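Uncharacterized protein (Bacteroides eggerthii DSM 20697, PDB 4ECO) is of unknown function but, as a leucine-rich repeat protein, probably binds other proteins through its curved solenoid surface. Local coordinates at residues V198-A201 with V202-L205. Residues are numbered along the deposited sequence; the frame is centred on the assembly and turned at random.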
loop_
_atom_site.group_PDB
_atom_site.type_symbol
_atom_site.label_atom_id
_atom_site.label_comp_id
_atom_site.label_asym_id
_atom_site.label_seq_id
_atom_site.Cartn_x
_atom_site.Cartn_y
_atom_site.Cartn_z
ATOM N N VAL A 198 19.988 2.142 24.291
ATOM C CA VAL A 198 20.078 3.488 23.721
ATOM C C VAL A 198 20.017 4.442 24.895
ATOM O O VAL A 198 19.060 4.404 25.680
ATOM C CB VAL A 198 19.058 3.865 22.607
ATOM C CG1 VAL A 198 19.459 5.179 21.944
ATOM C CG2 VAL A 198 18.954 2.779 21.553
ATOM N N SER A 199 21.060 5.277 25.021
ATOM C CA SER A 199 21.247 6.256 26.077
ATOM C C SER A 199 20.133 7.336 26.119
ATOM O O SER A 199 19.621 7.792 25.093
ATOM C CB SER A 199 22.603 6.939 25.901
ATOM O OG SER A 199 22.808 8.033 26.777
ATOM N N LYS A 200 19.805 7.746 27.341
ATOM C CA LYS A 200 18.912 8.821 27.736
ATOM C C LYS A 200 19.330 10.139 27.065
ATOM O O LYS A 200 18.480 10.983 26.780
ATOM C CB LYS A 200 19.065 8.938 29.268
ATOM C CG LYS A 200 18.101 9.831 30.017
ATOM C CD LYS A 200 18.437 9.801 31.498
ATOM C CE LYS A 200 17.596 10.777 32.286
ATOM N NZ LYS A 200 17.855 10.704 33.757
ATOM N N ALA A 201 20.661 10.287 26.808
ATOM C CA ALA A 201 21.388 11.451 26.275
ATOM C C ALA A 201 20.791 12.042 25.000
ATOM O O ALA A 201 21.056 13.209 24.740
ATOM C CB ALA A 201 22.845 11.094 26.013
ATOM N N VAL A 202 19.967 11.276 24.238
ATOM C CA VAL A 202 19.292 11.713 23.009
ATOM C C VAL A 202 18.450 13.029 23.301
ATOM O O VAL A 202 18.353 13.897 22.425
ATOM C CB VAL A 202 18.448 10.543 22.425
ATOM C CG1 VAL A 202 17.605 10.976 21.228
ATOM C CG2 VAL A 202 19.357 9.394 22.020
HETATM N N MSE A 203 17.964 13.209 24.566
HETATM C CA MSE A 203 17.232 14.404 25.051
HETATM C C MSE A 203 18.062 15.694 24.960
HETATM O O MSE A 203 17.521 16.790 25.158
HETATM C CB MSE A 203 16.832 14.238 26.520
HETATM C CG MSE A 203 15.926 13.069 26.840
HETATM SE SE MSE A 203 15.559 13.155 28.755
HETATM C CE MSE A 203 14.786 11.386 29.032
ATOM N N ARG A 204 19.393 15.559 24.784
ATOM C CA ARG A 204 20.280 16.703 24.663
ATOM C C ARG A 204 20.273 17.223 23.224
ATOM O O ARG A 204 20.510 18.417 23.014
ATOM C CB ARG A 204 21.699 16.344 25.111
ATOM C CG ARG A 204 22.534 17.566 25.491
ATOM C CD ARG A 204 23.730 17.142 26.299
ATOM N NE ARG A 204 24.571 18.261 26.720
ATOM C CZ ARG A 204 25.615 18.717 26.036
ATOM N NH1 ARG A 204 25.961 18.156 24.884
ATOM N NH2 ARG A 204 26.330 19.731 26.504
ATOM N N LEU A 205 19.963 16.350 22.244
ATOM C CA LEU A 205 19.945 16.688 20.811
ATOM C C LEU A 205 18.650 17.426 20.475
ATOM O O LEU A 205 17.769 16.896 19.798
ATOM C CB LEU A 205 20.120 15.415 19.947
ATOM C CG LEU A 205 21.150 14.379 20.439
ATOM C CD1 LEU A 205 21.070 13.110 19.646
ATOM C CD2 LEU A 205 22.563 14.941 20.473
#
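Ser199 OG is gripped by two groups: the backbone N of Ala201 donates to it over 3.1 Å, closing an ST turn, and the carboxylate of Asp99 hydrogen-bonds to it. Serine suits this place because its short hydroxyl can reach forward to the N-H two residues on, just as strand 194-198 gives way to a short 3-10 helix. Within that helix Arg204 N reaches Ala201 O at 2.9 Å, from well above the carbonyl plane, while Met203 N points almost straight at Lys200 O, 3.2 Å away. Both are i to i+3 bonds, the signature of a 3-10 helix. The aliphatic stem of Lys200 and selenomethionine Met203 lie at an angle, methyl CE of Met203 3.8 Å from CG of Lys200. Setting CG beside the backbone N (chi1 -60°) brings CG of Met203 against Lys200 O (3.3 Å). Val202 CG2, which also neighbours Ser199 O, packs loosely on Val198 CG1 at 4.2 Å, two branched apolar residues fit for a buried face. Arginine suits position 204 because one planar guanidinium serves two acceptors, NE pairing with Glu241 and NH1 with Gly102 O. Polar anchors at both ends thus probably fix this short 3-10 helix between neighbouring coils of the solenoid.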